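Local coordinates for transcription regulator PadR N-terminal domain-containing protein (Streptococcus mutans, PDB 3L7W) that probably binds DNA as a PadR-family transcription regulator, through a winged helix-turn-helix domain, at residues L47-T58 with K69-H80. Numbering follows the deposited sequence.
Sequences LKKLEKAGYLST and KYYHLTDSGEKH
From CB to OH, Tyr-55 lies against the first turns of helix 75-100, on Ser-76, Gly-77 and His-80. CB rests on Gly-77, 3.7 Å from its CA; CD1 comes within 3.4 Å of Ser-76 O, and CE1 packs on CB of His-80. Farther out, CE2 and CZ lie against the imidazole, CE2 3.3 Å from His-80 CD2, an offset stack with planes 12° apart; OH ends near His-80 ND1 and CE1. With CG anti to the carbonyl carbon (chi1 -57°), the ring runs from Gly-77 onward to His-80, while Tyr-55 O accepts from Thr-74 N. Thr-74, the N-cap of that helix, takes Gly-77 N on OG1 and donates from the same oxygen to a lone pair of Gly-54 O, 2.5 Å away; Gly-54 closes helix 40-52 in a Schellman motif. Strands 56-63 and 66-73 form the antiparallel wing of the winged helix-turn-helix fold, paired here by two backbone bonds between Ser-57 and His-72. On the face of Leu-56 and Thr-58, Leu-47 CD2 sits 3.9 Å from the centroid of the Tyr-71 ring, 4° off the normal, a CH-pi contact, while Thr-58 CG2 touches CD2 of Tyr-71 obliquely. A water bonded to Tyr-71 OH links Glu-51 OE1 with Lys-69 NZ, 4.2 Å apart.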
# COMPACT_ATOMS: atom_id res chain seq x y z
N LEU A 47 14.20 -3.48 10.95
CA LEU A 47 15.51 -2.83 10.98
C LEU A 47 16.62 -3.87 10.97
O LEU A 47 17.58 -3.75 10.21
CB LEU A 47 15.64 -1.94 12.21
CG LEU A 47 14.79 -0.68 12.09
CD1 LEU A 47 14.56 -0.03 13.44
CD2 LEU A 47 15.46 0.27 11.12
N LYS A 48 16.49 -4.89 11.80
CA LYS A 48 17.53 -5.92 11.90
C LYS A 48 17.68 -6.64 10.56
O LYS A 48 18.78 -6.80 10.04
CB LYS A 48 17.22 -6.91 13.03
CG LYS A 48 18.31 -7.96 13.26
CD LYS A 48 18.20 -8.55 14.67
CE LYS A 48 18.95 -9.87 14.81
NZ LYS A 48 18.17 -11.03 14.28
N LYS A 49 16.55 -7.04 10.00
CA LYS A 49 16.52 -7.68 8.69
C LYS A 49 17.29 -6.84 7.66
O LYS A 49 18.10 -7.37 6.90
CB LYS A 49 15.07 -7.85 8.27
CG LYS A 49 14.82 -8.34 6.86
CD LYS A 49 13.32 -8.47 6.65
CE LYS A 49 13.00 -9.13 5.33
NZ LYS A 49 13.38 -8.26 4.19
N LEU A 50 17.03 -5.53 7.65
CA LEU A 50 17.62 -4.65 6.65
C LEU A 50 19.10 -4.55 6.89
O LEU A 50 19.88 -4.40 5.97
CB LEU A 50 17.01 -3.24 6.72
CG LEU A 50 15.57 -3.19 6.18
CD1 LEU A 50 14.98 -1.81 6.33
CD2 LEU A 50 15.55 -3.62 4.71
N GLU A 51 19.47 -4.61 8.16
CA GLU A 51 20.88 -4.58 8.47
C GLU A 51 21.51 -5.87 7.97
O GLU A 51 22.49 -5.84 7.24
CB GLU A 51 21.12 -4.40 9.96
CG GLU A 51 22.59 -4.52 10.31
CD GLU A 51 22.86 -4.38 11.79
OE1 GLU A 51 21.88 -4.35 12.58
OE2 GLU A 51 24.06 -4.29 12.14
N LYS A 52 20.93 -7.00 8.35
CA LYS A 52 21.49 -8.29 7.97
C LYS A 52 21.67 -8.37 6.47
O LYS A 52 22.68 -8.88 5.97
CB LYS A 52 20.57 -9.43 8.43
CG LYS A 52 21.15 -10.82 8.17
CD LYS A 52 20.07 -11.87 8.03
CE LYS A 52 20.57 -13.25 8.43
NZ LYS A 52 20.65 -13.40 9.92
N ALA A 53 20.69 -7.84 5.75
CA ALA A 53 20.66 -7.89 4.30
C ALA A 53 21.67 -6.92 3.73
O ALA A 53 21.90 -6.89 2.52
CB ALA A 53 19.25 -7.57 3.78
N GLY A 54 22.24 -6.09 4.59
CA GLY A 54 23.33 -5.22 4.19
C GLY A 54 22.91 -3.83 3.77
O GLY A 54 23.76 -3.00 3.41
N TYR A 55 21.62 -3.54 3.83
CA TYR A 55 21.13 -2.24 3.37
C TYR A 55 21.37 -1.17 4.40
O TYR A 55 21.50 0.01 4.08
CB TYR A 55 19.64 -2.33 3.03
CG TYR A 55 19.35 -3.39 1.99
CD1 TYR A 55 20.10 -3.47 0.82
CD2 TYR A 55 18.33 -4.30 2.18
CE1 TYR A 55 19.83 -4.44 -0.13
CE2 TYR A 55 18.05 -5.27 1.23
CZ TYR A 55 18.80 -5.33 0.08
OH TYR A 55 18.51 -6.30 -0.85
N LEU A 56 21.41 -1.57 5.66
CA LEU A 56 21.73 -0.65 6.74
C LEU A 56 22.98 -1.13 7.49
O LEU A 56 23.13 -2.31 7.79
CB LEU A 56 20.56 -0.54 7.71
CG LEU A 56 19.27 0.08 7.16
CD1 LEU A 56 18.15 -0.09 8.17
CD2 LEU A 56 19.47 1.55 6.83
N SER A 57 23.88 -0.21 7.81
CA SER A 57 24.94 -0.53 8.73
C SER A 57 24.56 0.25 9.96
O SER A 57 23.76 1.19 9.87
CB SER A 57 26.30 -0.11 8.19
OG SER A 57 26.37 1.30 8.08
N THR A 58 25.12 -0.13 11.10
CA THR A 58 24.79 0.53 12.35
C THR A 58 26.05 0.90 13.13
O THR A 58 27.09 0.26 13.02
CB THR A 58 24.02 -0.41 13.26
OG1 THR A 58 24.81 -1.58 13.46
CG2 THR A 58 22.66 -0.80 12.64
N LYS A 69 21.74 3.48 19.03
CA LYS A 69 22.11 2.72 17.85
C LYS A 69 21.62 3.47 16.62
O LYS A 69 20.41 3.64 16.41
CB LYS A 69 21.51 1.33 17.92
CG LYS A 69 21.80 0.43 16.73
CD LYS A 69 21.00 -0.86 16.94
CE LYS A 69 21.40 -1.96 15.98
NZ LYS A 69 20.93 -3.28 16.49
N TYR A 70 22.57 3.96 15.83
CA TYR A 70 22.23 4.64 14.59
C TYR A 70 22.26 3.68 13.43
O TYR A 70 23.08 2.75 13.38
CB TYR A 70 23.18 5.79 14.31
CG TYR A 70 22.84 7.02 15.10
CD1 TYR A 70 23.18 7.11 16.43
CD2 TYR A 70 22.15 8.08 14.52
CE1 TYR A 70 22.86 8.21 17.18
CE2 TYR A 70 21.83 9.21 15.26
CZ TYR A 70 22.19 9.26 16.59
OH TYR A 70 21.88 10.36 17.37
N TYR A 71 21.35 3.91 12.50
CA TYR A 71 21.31 3.17 11.26
C TYR A 71 21.79 4.09 10.16
O TYR A 71 21.55 5.29 10.18
CB TYR A 71 19.88 2.71 10.96
CG TYR A 71 19.38 1.73 11.97
CD1 TYR A 71 18.68 2.16 13.10
CD2 TYR A 71 19.59 0.37 11.80
CE1 TYR A 71 18.21 1.26 14.03
CE2 TYR A 71 19.13 -0.54 12.74
CZ TYR A 71 18.45 -0.09 13.85
OH TYR A 71 17.99 -1.00 14.79
N HIS A 72 22.47 3.50 9.20
CA HIS A 72 23.07 4.24 8.13
C HIS A 72 22.80 3.46 6.86
O HIS A 72 23.00 2.25 6.81
CB HIS A 72 24.57 4.34 8.35
CG HIS A 72 25.30 4.86 7.16
ND1 HIS A 72 25.31 6.20 6.83
CD2 HIS A 72 26.01 4.23 6.20
CE1 HIS A 72 26.02 6.37 5.73
NE2 HIS A 72 26.46 5.19 5.33
N LEU A 73 22.35 4.16 5.83
CA LEU A 73 22.07 3.55 4.55
C LEU A 73 23.38 3.23 3.82
O LEU A 73 24.12 4.13 3.45
CB LEU A 73 21.22 4.50 3.70
CG LEU A 73 20.58 3.87 2.47
CD1 LEU A 73 19.72 2.67 2.87
CD2 LEU A 73 19.75 4.93 1.72
N THR A 74 23.65 1.95 3.60
CA THR A 74 24.83 1.57 2.85
C THR A 74 24.61 1.86 1.37
O THR A 74 23.47 2.12 0.95
CB THR A 74 25.13 0.08 3.00
OG1 THR A 74 24.08 -0.69 2.38
CG2 THR A 74 25.23 -0.30 4.48
N ASP A 75 25.68 1.83 0.59
CA ASP A 75 25.57 1.94 -0.86
C ASP A 75 24.62 0.85 -1.34
O ASP A 75 23.80 1.07 -2.23
CB ASP A 75 26.95 1.76 -1.51
CG ASP A 75 27.94 2.85 -1.12
OD1 ASP A 75 27.51 4.00 -0.85
OD2 ASP A 75 29.15 2.56 -1.08
N SER A 76 24.75 -0.33 -0.77
CA SER A 76 23.86 -1.43 -1.09
C SER A 76 22.42 -1.01 -0.80
O SER A 76 21.48 -1.38 -1.52
CB SER A 76 24.19 -2.63 -0.21
OG SER A 76 23.56 -3.79 -0.70
N GLY A 77 22.28 -0.26 0.28
CA GLY A 77 20.98 0.18 0.74
C GLY A 77 20.48 1.21 -0.25
O GLY A 77 19.32 1.17 -0.64
N GLU A 78 21.38 2.11 -0.65
CA GLU A 78 21.02 3.18 -1.58
C GLU A 78 20.51 2.58 -2.88
O GLU A 78 19.44 2.96 -3.35
CB GLU A 78 22.18 4.13 -1.84
CG GLU A 78 22.29 5.27 -0.83
CD GLU A 78 23.54 6.12 -1.01
OE1 GLU A 78 24.15 6.07 -2.10
OE2 GLU A 78 23.92 6.84 -0.06
N LYS A 79 21.25 1.64 -3.44
CA LYS A 79 20.81 0.98 -4.66
C LYS A 79 19.43 0.35 -4.45
O LYS A 79 18.54 0.46 -5.30
CB LYS A 79 21.82 -0.09 -5.08
CG LYS A 79 21.50 -0.73 -6.41
CD LYS A 79 22.73 -1.39 -7.01
CE LYS A 79 22.46 -1.82 -8.44
NZ LYS A 79 23.68 -2.41 -9.06
N HIS A 80 19.26 -0.31 -3.31
CA HIS A 80 18.02 -0.99 -3.01
C HIS A 80 16.86 -0.01 -2.84
O HIS A 80 15.74 -0.28 -3.28
CB HIS A 80 18.17 -1.81 -1.74
CG HIS A 80 17.03 -2.74 -1.50
ND1 HIS A 80 16.52 -3.56 -2.48
CD2 HIS A 80 16.31 -3.00 -0.39
CE1 HIS A 80 15.53 -4.27 -1.99
NE2 HIS A 80 15.38 -3.95 -0.72
O HOH W 1 19.17 -3.58 14.17
O HOH W 2 23.27 -5.64 0.80